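Local atomic coordinates of UPF0147 protein MMP1188 (Methanococcus maripaludis S2, PDB entry 2QZG), a protein that is of unknown function but belongs to the UPF0147 family and folds into a small all-helical subunit that pairs with a second copy of itself. Residues Glu25-Asp29 with His77-Ile82; Ala61-Asp66 with Ile85-Glu90. One frame throughout, in Å; residues are numbered along the deposited sequence.

Contact 1: residues Glu25-Asp29 with His77-Ile82; sequences EIVED and HTRTQI
The imidazole of His77 meets the carboxylate of Asp29 at its NE2 edge, while Thr78 OG1 lies over one ring face, 3.3 Å above the plane and displaced toward the rim. His77 NE2 donates to Asp29 OD2 at 2.9 Å with an N-H...O angle of 157°. The acceptor sits almost exactly in the ring plane; the donor arrives on the syn side but tilted somewhat out of the carboxylate plane, and the two planes are turned 44° apart. Asp29 reaches across because its CG is anti to the backbone N (chi1 -176°). A water links Asp29 to Thr78, next to His77, and to Gln81 one turn further along helix 76-90: it donates to Asp29 OD2 and Gln81 OE1, each at 2.9 Å, and accepts from Thr78 OG1 at 2.6 Å. Ile26 CG1 packs 3.4 Å from the polar Gln81 OE1. The apolar part is Ile26 against Ile82, side chains crossing at about a right angle, Ile26 CD1 3.6 Å from Ile82 CG1. Asp29 OD1 is held separately by Thr31 OG1. Two partners on OD2 and one on OD1 probably restrict the turning of the carboxylate, which would probably favour a protonated His77.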
loop_
_atom_site.group_PDB
_atom_site.type_symbol
_atom_site.label_atom_id
_atom_site.label_comp_id
_atom_site.label_asym_id
_atom_site.label_seq_id
_atom_site.Cartn_x
_atom_site.Cartn_y
_atom_site.Cartn_z
ATOM N N GLU C 25 -9.720 8.451 5.595
ATOM C CA GLU C 25 -9.056 9.632 5.050
ATOM C C GLU C 25 -9.780 10.143 3.796
ATOM O O GLU C 25 -10.087 11.333 3.688
ATOM C CB GLU C 25 -7.579 9.325 4.764
ATOM C CG GLU C 25 -6.685 10.555 4.541
ATOM C CD GLU C 25 -5.193 10.200 4.489
ATOM O OE1 GLU C 25 -4.858 8.996 4.475
ATOM O OE2 GLU C 25 -4.354 11.128 4.466
ATOM N N ILE C 26 -10.069 9.238 2.864
ATOM C CA ILE C 26 -10.851 9.553 1.658
ATOM C C ILE C 26 -12.289 9.973 1.994
ATOM O O ILE C 26 -12.845 10.882 1.362
ATOM C CB ILE C 26 -10.942 8.334 0.738
ATOM C CG1 ILE C 26 -9.527 7.861 0.304
ATOM C CG2 ILE C 26 -11.870 8.621 -0.442
ATOM C CD1 ILE C 26 -9.535 6.540 -0.472
ATOM N N VAL C 27 -12.891 9.283 2.960
ATOM C CA VAL C 27 -14.261 9.575 3.405
ATOM C C VAL C 27 -14.377 11.025 3.865
ATOM O O VAL C 27 -15.332 11.714 3.511
ATOM C CB VAL C 27 -14.760 8.568 4.491
ATOM C CG1 VAL C 27 -16.109 9.008 5.131
ATOM C CG2 VAL C 27 -14.922 7.173 3.893
ATOM N N GLU C 28 -13.402 11.489 4.639
ATOM C CA GLU C 28 -13.444 12.848 5.185
ATOM C C GLU C 28 -12.865 13.896 4.228
ATOM O O GLU C 28 -12.821 15.075 4.561
ATOM C CB GLU C 28 -12.739 12.887 6.550
ATOM C CG GLU C 28 -13.379 11.937 7.569
ATOM C CD GLU C 28 -12.738 11.940 8.956
ATOM O OE1 GLU C 28 -12.085 12.945 9.325
ATOM O OE2 GLU C 28 -12.914 10.928 9.688
ATOM N N ASP C 29 -12.435 13.463 3.041
ATOM C CA ASP C 29 -11.739 14.326 2.087
ATOM C C ASP C 29 -12.740 15.070 1.202
ATOM O O ASP C 29 -13.382 14.481 0.340
ATOM C CB ASP C 29 -10.753 13.486 1.252
ATOM C CG ASP C 29 -9.912 14.314 0.302
ATOM O OD1 ASP C 29 -10.223 15.504 0.024
ATOM O OD2 ASP C 29 -8.923 13.750 -0.198
ATOM N N HIS C 77 -4.838 12.127 -6.632
ATOM C CA HIS C 77 -4.403 11.789 -5.279
ATOM C C HIS C 77 -5.219 10.648 -4.681
ATOM O O HIS C 77 -4.677 9.733 -4.063
ATOM C CB HIS C 77 -4.371 13.030 -4.360
ATOM C CG HIS C 77 -5.711 13.480 -3.856
ATOM N ND1 HIS C 77 -6.605 14.178 -4.637
ATOM C CD2 HIS C 77 -6.295 13.367 -2.634
ATOM C CE1 HIS C 77 -7.688 14.456 -3.929
ATOM N NE2 HIS C 77 -7.522 13.987 -2.708
ATOM N N THR C 78 -6.528 10.696 -4.885
ATOM C CA THR C 78 -7.393 9.634 -4.437
ATOM C C THR C 78 -7.077 8.312 -5.138
ATOM O O THR C 78 -7.050 7.269 -4.502
ATOM C CB THR C 78 -8.850 10.019 -4.638
ATOM O OG1 THR C 78 -9.033 11.358 -4.164
ATOM C CG2 THR C 78 -9.770 9.081 -3.841
ATOM N N ARG C 79 -6.836 8.359 -6.446
ATOM C CA ARG C 79 -6.555 7.147 -7.196
ATOM C C ARG C 79 -5.356 6.398 -6.582
ATOM O O ARG C 79 -5.386 5.167 -6.458
ATOM C CB ARG C 79 -6.317 7.487 -8.664
ATOM C CG ARG C 79 -6.252 6.277 -9.573
ATOM C CD ARG C 79 -6.051 6.686 -11.029
ATOM N NE ARG C 79 -7.181 7.456 -11.552
ATOM C CZ ARG C 79 -8.374 6.938 -11.848
ATOM N NH1 ARG C 79 -8.603 5.637 -11.664
ATOM N NH2 ARG C 79 -9.340 7.721 -12.327
ATOM N N THR C 80 -4.326 7.157 -6.193
ATOM C CA THR C 80 -3.118 6.628 -5.538
ATOM C C THR C 80 -3.415 6.041 -4.168
ATOM O O THR C 80 -2.900 4.966 -3.819
ATOM C CB THR C 80 -1.978 7.700 -5.451
ATOM O OG1 THR C 80 -1.446 7.923 -6.758
ATOM C CG2 THR C 80 -0.805 7.226 -4.551
ATOM N N GLN C 81 -4.244 6.740 -3.401
ATOM C CA GLN C 81 -4.650 6.260 -2.087
ATOM C C GLN C 81 -5.384 4.942 -2.232
ATOM O O GLN C 81 -5.117 4.016 -1.486
ATOM C CB GLN C 81 -5.514 7.299 -1.337
ATOM C CG GLN C 81 -4.702 8.502 -0.843
ATOM C CD GLN C 81 -5.567 9.679 -0.395
ATOM O OE1 GLN C 81 -6.781 9.651 -0.503
ATOM N NE2 GLN C 81 -4.918 10.741 0.076
ATOM N N ILE C 82 -6.290 4.852 -3.207
ATOM C CA ILE C 82 -7.061 3.626 -3.412
ATOM C C ILE C 82 -6.190 2.447 -3.882
ATOM O O ILE C 82 -6.394 1.333 -3.425
ATOM C CB ILE C 82 -8.252 3.860 -4.329
ATOM C CG1 ILE C 82 -9.305 4.698 -3.581
ATOM C CG2 ILE C 82 -8.840 2.526 -4.854
ATOM C CD1 ILE C 82 -10.244 5.392 -4.467
HETATM O O HOH W 1 -9.070 11.129 -1.539
#

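Contact 2: residues Ala61-Asp66 with Ile85-Glu90; sequences AIQYLD and IVSELE
Antiparallel helix packing within an all-helical subunit brings Ala61-Asp66 of helix 54-68 against Ile85-Glu90 of helix 76-90. The local axes approach to 10.1 Å, and their N-to-C directions differ by 156°. No hydrogen bond crosses between the segments; the evidence is a row of aliphatic contacts. Ile62 and Leu89 slide past each other in opposite directions, with Ile62 CG1 3.6 Å from Leu89 CB. Further out, the Ile62 and Glu90 side chains cross at about a right angle, Ile62 CD1 resting 3.6 Å from Glu90 CG, a contact made by the methylene, not the carboxylate. With CG anti to the carbonyl carbon (chi1 -67°), Leu65 sends CD1 to within 3.8 Å of Ile85 CG2 and 4.0 Å of Val86 CG2. Leu89 CD1 lies 3.9 Å from Ala61 CB. Replacing Ile62 with an alanine removes CG1 and CD1, which would probably open a gap beside Leu89 CB and leave Glu90 CG without its packing partner. Around this interface, Ala61 and Leu65 also touch Ala43 of helix 34-46, and Ile85 packs on Met22 and Ile26 of helix 12-27; elsewhere on helix 76-90, Glu88 touches Trp83 of the second subunit.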
loop_
_atom_site.group_PDB
_atom_site.type_symbol
_atom_site.label_atom_id
_atom_site.label_comp_id
_atom_site.label_asym_id
_atom_site.label_seq_id
_atom_site.Cartn_x
_atom_site.Cartn_y
_atom_site.Cartn_z
ATOM N N ALA C 61 -14.754 -5.329 -0.061
ATOM C CA ALA C 61 -14.188 -3.987 0.049
ATOM C C ALA C 61 -13.422 -3.612 -1.223
ATOM O O ALA C 61 -13.550 -2.490 -1.724
ATOM C CB ALA C 61 -13.300 -3.906 1.245
ATOM N N ILE C 62 -12.643 -4.559 -1.753
ATOM C CA ILE C 62 -11.919 -4.336 -2.998
ATOM C C ILE C 62 -12.907 -4.040 -4.105
ATOM O O ILE C 62 -12.673 -3.142 -4.907
ATOM C CB ILE C 62 -11.024 -5.537 -3.394
ATOM C CG1 ILE C 62 -9.821 -5.636 -2.452
ATOM C CG2 ILE C 62 -10.579 -5.424 -4.842
ATOM C CD1 ILE C 62 -9.058 -6.973 -2.564
ATOM N N GLN C 63 -14.004 -4.799 -4.130
ATOM C CA GLN C 63 -15.023 -4.675 -5.170
ATOM C C GLN C 63 -15.625 -3.280 -5.203
ATOM O O GLN C 63 -15.740 -2.693 -6.272
ATOM C CB GLN C 63 -16.128 -5.715 -4.984
ATOM C CG GLN C 63 -17.033 -5.874 -6.181
ATOM C CD GLN C 63 -16.571 -6.971 -7.120
ATOM O OE1 GLN C 63 -16.731 -8.166 -6.824
ATOM N NE2 GLN C 63 -16.026 -6.583 -8.275
ATOM N N TYR C 64 -16.007 -2.755 -4.040
ATOM C CA TYR C 64 -16.490 -1.366 -3.935
ATOM C C TYR C 64 -15.519 -0.371 -4.566
ATOM O O TYR C 64 -15.922 0.525 -5.288
ATOM C CB TYR C 64 -16.739 -0.960 -2.476
ATOM C CG TYR C 64 -18.079 -1.397 -1.930
ATOM C CD1 TYR C 64 -19.273 -0.861 -2.434
ATOM C CD2 TYR C 64 -18.161 -2.347 -0.911
ATOM C CE1 TYR C 64 -20.524 -1.268 -1.927
ATOM C CE2 TYR C 64 -19.407 -2.762 -0.402
ATOM C CZ TYR C 64 -20.578 -2.219 -0.914
ATOM O OH TYR C 64 -21.802 -2.628 -0.411
ATOM N N LEU C 65 -14.236 -0.555 -4.287
ATOM C CA LEU C 65 -13.198 0.357 -4.753
ATOM C C LEU C 65 -12.900 0.175 -6.231
ATOM O O LEU C 65 -12.702 1.163 -6.948
ATOM C CB LEU C 65 -11.927 0.189 -3.906
ATOM C CG LEU C 65 -12.104 0.640 -2.450
ATOM C CD1 LEU C 65 -10.881 0.254 -1.624
ATOM C CD2 LEU C 65 -12.404 2.154 -2.343
ATOM N N ASP C 66 -12.888 -1.077 -6.693
ATOM C CA ASP C 66 -12.671 -1.369 -8.127
ATOM C C ASP C 66 -13.815 -0.850 -8.985
ATOM O O ASP C 66 -13.590 -0.366 -10.084
ATOM C CB ASP C 66 -12.504 -2.868 -8.377
ATOM C CG ASP C 66 -11.116 -3.372 -8.053
ATOM O OD1 ASP C 66 -10.235 -2.577 -7.645
ATOM O OD2 ASP C 66 -10.894 -4.590 -8.217
ATOM N N ILE C 85 -4.611 1.115 -0.696
ATOM C CA ILE C 85 -5.601 0.377 0.080
ATOM C C ILE C 85 -5.934 -0.973 -0.585
ATOM O O ILE C 85 -5.999 -1.993 0.094
ATOM C CB ILE C 85 -6.921 1.200 0.261
ATOM C CG1 ILE C 85 -6.668 2.490 1.054
ATOM C CG2 ILE C 85 -8.015 0.337 0.898
ATOM C CD1 ILE C 85 -7.754 3.580 0.850
ATOM N N VAL C 86 -6.144 -0.988 -1.903
ATOM C CA VAL C 86 -6.439 -2.259 -2.606
ATOM C C VAL C 86 -5.267 -3.230 -2.475
ATOM O O VAL C 86 -5.462 -4.405 -2.152
ATOM C CB VAL C 86 -6.817 -2.027 -4.090
ATOM C CG1 VAL C 86 -6.806 -3.359 -4.911
ATOM C CG2 VAL C 86 -8.194 -1.348 -4.169
ATOM N N SER C 87 -4.052 -2.723 -2.711
ATOM C CA SER C 87 -2.823 -3.518 -2.579
ATOM C C SER C 87 -2.737 -4.191 -1.212
ATOM O O SER C 87 -2.410 -5.358 -1.104
ATOM C CB SER C 87 -1.608 -2.620 -2.772
ATOM O OG SER C 87 -1.654 -2.069 -4.065
ATOM N N GLU C 88 -2.992 -3.413 -0.175
ATOM C CA GLU C 88 -2.983 -3.922 1.189
ATOM C C GLU C 88 -4.115 -4.907 1.458
ATOM O O GLU C 88 -3.871 -5.952 2.065
ATOM C CB GLU C 88 -3.027 -2.776 2.170
ATOM C CG GLU C 88 -1.775 -1.902 2.157
ATOM C CD GLU C 88 -1.985 -0.643 2.980
ATOM O OE1 GLU C 88 -2.992 -0.598 3.693
ATOM O OE2 GLU C 88 -1.161 0.293 2.932
ATOM N N LEU C 89 -5.326 -4.600 0.984
ATOM C CA LEU C 89 -6.472 -5.536 1.091
ATOM C C LEU C 89 -6.173 -6.893 0.475
ATOM O O LEU C 89 -6.608 -7.925 0.985
ATOM C CB LEU C 89 -7.744 -4.943 0.462
ATOM C CG LEU C 89 -8.509 -3.962 1.349
ATOM C CD1 LEU C 89 -9.502 -3.086 0.552
ATOM C CD2 LEU C 89 -9.248 -4.710 2.469
ATOM N N GLU C 90 -5.410 -6.884 -0.609
ATOM C CA GLU C 90 -5.053 -8.104 -1.326
ATOM C C GLU C 90 -4.121 -9.039 -0.546
ATOM O O GLU C 90 -4.108 -10.226 -0.819
ATOM C CB GLU C 90 -4.534 -7.770 -2.733
ATOM C CG GLU C 90 -5.662 -7.181 -3.581
ATOM C CD GLU C 90 -5.303 -6.879 -5.014
ATOM O OE1 GLU C 90 -4.210 -6.326 -5.282
ATOM O OE2 GLU C 90 -6.148 -7.192 -5.881
#

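Helix 76-90 is common to both contacts: its earlier part meets the end of helix 12-27 in contact 1, and its later part meets helix 54-68 in contact 2. Their centres are about 13 Å apart. Both are partly buried. Contact 2, its centre about 5 Å from the chain centre, is carried mainly by aliphatic packing, with exposed Asp66 and Glu90 at its margin; contact 1, about 10 Å from centre to centre, adds a histidine-carboxylate hydrogen bond and a bridging water. Packing joins the two, with Ile26 CD1 3.7 Å from Ile85 CD1 and Ile82 CG2 4.0 Å from Leu65 CB. In both stretches of helix 76-90 other residues, such as Arg79 and Thr80 or Ser87 and Glu88, pack on the second subunit.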